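PDB 1X3L: hypothetical protein PH0495 from Pyrococcus horikoshii, which catalyses the ATP-dependent phosphorylation of D-glycerate to 2-phosphoglycerate and can also use other nucleotides or pyrophosphate as phosphate donor. Local coordinates for residues R12-A21 against S271-L282. Numbering follows the deposited sequence.
Sequences RLVGEAIKAA and SCEAIAREAQRL
Ala17 and Ser271 mark the tight end of this helix pair: their CA atoms lie only 4.4 Å apart, and Ser271 OG donates to Ala17 O over 2.8 Å. The hydroxyl comes in tilted from the carbonyl plane, placed there by a chi1 of -76° that sets OG beside its own backbone N. Small side chains permit this closeness, as Ala20 CB meets Ala274 CB at 3.5 Å. Further along, Ile275 lays CG1 and CD1 against Ala17 CB, while Leu13 sends CD2 over the aliphatic part of Glu278, 3.7 Å from its CG. The other flank is polar and opens toward solvent at Arg12 and, in part, at Glu16, while Glu278 stays buried. Arg12, extended from CG to NE, reaches Glu278 OE2 side-on with two nitrogens, NE at 2.8 Å and NH2 at 3.1 Å; the oxygen lies in the guanidinium plane, yet both donors approach from one face of the carboxylate. With Glu278 cut back to an alanine, the Arg12 guanidinium would probably lose its acidic mate and Leu13 CD2 part of its cover. A water bridges Glu16 OE1 to Ala274 O on this side. The axes of 12-20 and 271-281 run roughly antiparallel, at 141°. Leu13 and Ile275 also touch strand 427-435, and Ala279 strands 322-328 and 285-290, so the helices pack side by side on one mixed sheet, a layered alpha/beta architecture.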
loop_
_atom_site.group_PDB
_atom_site.type_symbol
_atom_site.label_atom_id
_atom_site.label_comp_id
_atom_site.label_asym_id
_atom_site.label_seq_id
_atom_site.Cartn_x
_atom_site.Cartn_y
_atom_site.Cartn_z
ATOM N N ARG A 12 8.252 -19.655 -5.578
ATOM C CA ARG A 12 8.395 -18.980 -6.866
ATOM C C ARG A 12 7.271 -17.946 -7.031
ATOM O O ARG A 12 7.495 -16.836 -7.510
ATOM C CB ARG A 12 8.331 -20.008 -8.002
ATOM C CG ARG A 12 8.519 -19.424 -9.386
ATOM C CD ARG A 12 8.545 -20.509 -10.466
ATOM N NE ARG A 12 8.553 -19.929 -11.808
ATOM C CZ ARG A 12 9.650 -19.573 -12.468
ATOM N NH1 ARG A 12 10.845 -19.742 -11.915
ATOM N NH2 ARG A 12 9.556 -19.043 -13.683
ATOM N N LEU A 13 6.065 -18.317 -6.625
ATOM C CA LEU A 13 4.907 -17.436 -6.724
ATOM C C LEU A 13 5.002 -16.286 -5.716
ATOM O O LEU A 13 4.528 -15.183 -5.980
ATOM C CB LEU A 13 3.620 -18.242 -6.510
ATOM C CG LEU A 13 3.376 -19.334 -7.561
ATOM C CD1 LEU A 13 2.124 -20.129 -7.221
ATOM C CD2 LEU A 13 3.239 -18.697 -8.944
ATOM N N VAL A 14 5.609 -16.544 -4.559
ATOM C CA VAL A 14 5.783 -15.492 -3.564
ATOM C C VAL A 14 6.729 -14.443 -4.163
ATOM O O VAL A 14 6.493 -13.238 -4.051
ATOM C CB VAL A 14 6.415 -16.030 -2.258
ATOM C CG1 VAL A 14 6.896 -14.853 -1.402
ATOM C CG2 VAL A 14 5.388 -16.875 -1.482
ATOM N N GLY A 15 7.800 -14.913 -4.794
ATOM C CA GLY A 15 8.759 -14.012 -5.411
ATOM C C GLY A 15 8.114 -13.121 -6.463
ATOM O O GLY A 15 8.451 -11.938 -6.577
ATOM N N GLU A 16 7.185 -13.682 -7.233
ATOM C CA GLU A 16 6.492 -12.919 -8.272
ATOM C C GLU A 16 5.651 -11.790 -7.679
ATOM O O GLU A 16 5.622 -10.683 -8.211
ATOM C CB GLU A 16 5.590 -13.834 -9.105
ATOM C CG GLU A 16 6.331 -14.693 -10.109
ATOM C CD GLU A 16 7.040 -13.862 -11.167
ATOM O OE1 GLU A 16 6.362 -13.079 -11.868
ATOM O OE2 GLU A 16 8.273 -13.991 -11.297
ATOM N N ALA A 17 4.967 -12.079 -6.579
ATOM C CA ALA A 17 4.126 -11.079 -5.930
ATOM C C ALA A 17 4.980 -9.925 -5.429
ATOM O O ALA A 17 4.617 -8.763 -5.579
ATOM C CB ALA A 17 3.359 -11.708 -4.763
ATOM N N ILE A 18 6.120 -10.252 -4.828
ATOM C CA ILE A 18 7.003 -9.228 -4.301
ATOM C C ILE A 18 7.600 -8.372 -5.416
ATOM O O ILE A 18 7.666 -7.155 -5.291
ATOM C CB ILE A 18 8.127 -9.856 -3.455
ATOM C CG1 ILE A 18 7.515 -10.565 -2.247
ATOM C CG2 ILE A 18 9.101 -8.776 -2.995
ATOM C CD1 ILE A 18 8.521 -11.350 -1.422
ATOM N N LYS A 19 8.015 -9.005 -6.511
ATOM C CA LYS A 19 8.592 -8.274 -7.642
ATOM C C LYS A 19 7.573 -7.323 -8.270
ATOM O O LYS A 19 7.908 -6.200 -8.640
ATOM C CB LYS A 19 9.097 -9.244 -8.714
ATOM C CG LYS A 19 10.263 -10.122 -8.282
ATOM C CD LYS A 19 10.632 -11.110 -9.384
ATOM C CE LYS A 19 11.671 -12.111 -8.910
ATOM N NZ LYS A 19 11.971 -13.142 -9.955
ATOM N N ALA A 20 6.331 -7.775 -8.390
ATOM C CA ALA A 20 5.277 -6.950 -8.980
ATOM C C ALA A 20 4.950 -5.749 -8.089
ATOM O O ALA A 20 4.311 -4.793 -8.534
ATOM C CB ALA A 20 4.024 -7.790 -9.208
ATOM N N ALA A 21 5.382 -5.807 -6.829
ATOM C CA ALA A 21 5.131 -4.720 -5.889
ATOM C C ALA A 21 6.366 -3.846 -5.669
ATOM O O ALA A 21 6.302 -2.848 -4.951
ATOM C CB ALA A 21 4.642 -5.277 -4.555
ATOM N N SER A 271 -0.318 -7.618 -7.404
ATOM C CA SER A 271 0.572 -8.696 -6.991
ATOM C C SER A 271 -0.143 -10.047 -7.101
ATOM O O SER A 271 0.471 -11.049 -7.466
ATOM C CB SER A 271 1.088 -8.467 -5.562
ATOM O OG SER A 271 2.095 -7.462 -5.546
ATOM N N CYS A 272 -1.438 -10.072 -6.800
ATOM C CA CYS A 272 -2.209 -11.313 -6.900
ATOM C C CYS A 272 -2.309 -11.750 -8.365
ATOM O O CYS A 272 -2.302 -12.942 -8.673
ATOM C CB CYS A 272 -3.616 -11.123 -6.323
ATOM S SG CYS A 272 -3.679 -10.971 -4.501
ATOM N N GLU A 273 -2.396 -10.775 -9.265
ATOM C CA GLU A 273 -2.493 -11.075 -10.685
ATOM C C GLU A 273 -1.152 -11.619 -11.175
ATOM O O GLU A 273 -1.111 -12.522 -12.015
ATOM C CB GLU A 273 -2.905 -9.820 -11.464
ATOM C CG GLU A 273 -4.282 -9.308 -11.047
ATOM C CD GLU A 273 -4.668 -7.992 -11.710
ATOM O OE1 GLU A 273 -3.764 -7.225 -12.101
ATOM O OE2 GLU A 273 -5.882 -7.715 -11.819
ATOM N N ALA A 274 -0.061 -11.083 -10.634
ATOM C CA ALA A 274 1.269 -11.551 -11.003
ATOM C C ALA A 274 1.403 -13.016 -10.592
ATOM O O ALA A 274 2.034 -13.810 -11.291
ATOM C CB ALA A 274 2.343 -10.709 -10.314
ATOM N N ILE A 275 0.805 -13.370 -9.455
ATOM C CA ILE A 275 0.838 -14.747 -8.958
ATOM C C ILE A 275 0.029 -15.671 -9.869
ATOM O O ILE A 275 0.501 -16.740 -10.269
ATOM C CB ILE A 275 0.236 -14.856 -7.530
ATOM C CG1 ILE A 275 1.168 -14.197 -6.507
ATOM C CG2 ILE A 275 0.017 -16.315 -7.163
ATOM C CD1 ILE A 275 0.564 -14.122 -5.096
ATOM N N ALA A 276 -1.195 -15.253 -10.181
ATOM C CA ALA A 276 -2.091 -16.040 -11.027
ATOM C C ALA A 276 -1.516 -16.253 -12.426
ATOM O O ALA A 276 -1.681 -17.316 -13.019
ATOM C CB ALA A 276 -3.456 -15.352 -11.121
ATOM N N ARG A 277 -0.845 -15.231 -12.942
ATOM C CA ARG A 277 -0.237 -15.286 -14.265
ATOM C C ARG A 277 0.894 -16.318 -14.301
ATOM O O ARG A 277 0.977 -17.129 -15.222
ATOM C CB ARG A 277 0.289 -13.896 -14.636
ATOM C CG ARG A 277 0.885 -13.776 -16.032
ATOM C CD ARG A 277 1.309 -12.325 -16.330
ATOM N NE ARG A 277 0.163 -11.414 -16.368
ATOM C CZ ARG A 277 -0.135 -10.514 -15.429
ATOM N NH1 ARG A 277 0.628 -10.374 -14.349
ATOM N NH2 ARG A 277 -1.215 -9.754 -15.568
ATOM N N GLU A 278 1.763 -16.290 -13.295
ATOM C CA GLU A 278 2.877 -17.234 -13.233
ATOM C C GLU A 278 2.333 -18.645 -12.991
ATOM O O GLU A 278 2.814 -19.613 -13.581
ATOM C CB GLU A 278 3.847 -16.827 -12.118
ATOM C CG GLU A 278 5.081 -17.705 -11.964
ATOM C CD GLU A 278 5.873 -17.855 -13.251
ATOM O OE1 GLU A 278 5.898 -16.904 -14.056
ATOM O OE2 GLU A 278 6.483 -18.925 -13.451
ATOM N N ALA A 279 1.322 -18.753 -12.134
ATOM C CA ALA A 279 0.718 -20.045 -11.837
ATOM C C ALA A 279 0.216 -20.688 -13.130
ATOM O O ALA A 279 0.428 -21.877 -13.365
ATOM C CB ALA A 279 -0.434 -19.879 -10.859
ATOM N N GLN A 280 -0.451 -19.904 -13.967
ATOM C CA GLN A 280 -0.960 -20.428 -15.229
ATOM C C GLN A 280 0.185 -20.889 -16.127
ATOM O O GLN A 280 0.073 -21.908 -16.801
ATOM C CB GLN A 280 -1.815 -19.367 -15.928
ATOM C CG GLN A 280 -3.082 -19.043 -15.136
ATOM C CD GLN A 280 -3.737 -17.742 -15.555
ATOM O OE1 GLN A 280 -3.059 -16.755 -15.810
ATOM N NE2 GLN A 280 -5.066 -17.732 -15.602
ATOM N N ARG A 281 1.294 -20.154 -16.122
ATOM C CA ARG A 281 2.447 -20.526 -16.938
ATOM C C ARG A 281 3.031 -21.853 -16.466
ATOM O O ARG A 281 3.589 -22.616 -17.258
ATOM C CB ARG A 281 3.529 -19.445 -16.873
ATOM C CG ARG A 281 3.103 -18.103 -17.445
ATOM C CD ARG A 281 4.288 -17.154 -17.561
ATOM N NE ARG A 281 5.346 -17.752 -18.368
ATOM C CZ ARG A 281 6.477 -17.140 -18.707
ATOM N NH1 ARG A 281 6.714 -15.894 -18.312
ATOM N NH2 ARG A 281 7.373 -17.780 -19.451
ATOM N N LEU A 282 2.893 -22.136 -15.175
ATOM C CA LEU A 282 3.411 -23.380 -14.620
ATOM C C LEU A 282 2.435 -24.545 -14.809
ATOM O O LEU A 282 2.688 -25.653 -14.344
ATOM C CB LEU A 282 3.748 -23.189 -13.138
ATOM C CG LEU A 282 4.832 -22.130 -12.893
ATOM C CD1 LEU A 282 4.921 -21.802 -11.411
ATOM C CD2 LEU A 282 6.172 -22.641 -13.421
HETATM O O HOH W 1 3.935 -13.231 -13.041
HETATM O O HOH W 2 1.890 -4.762 -7.000
#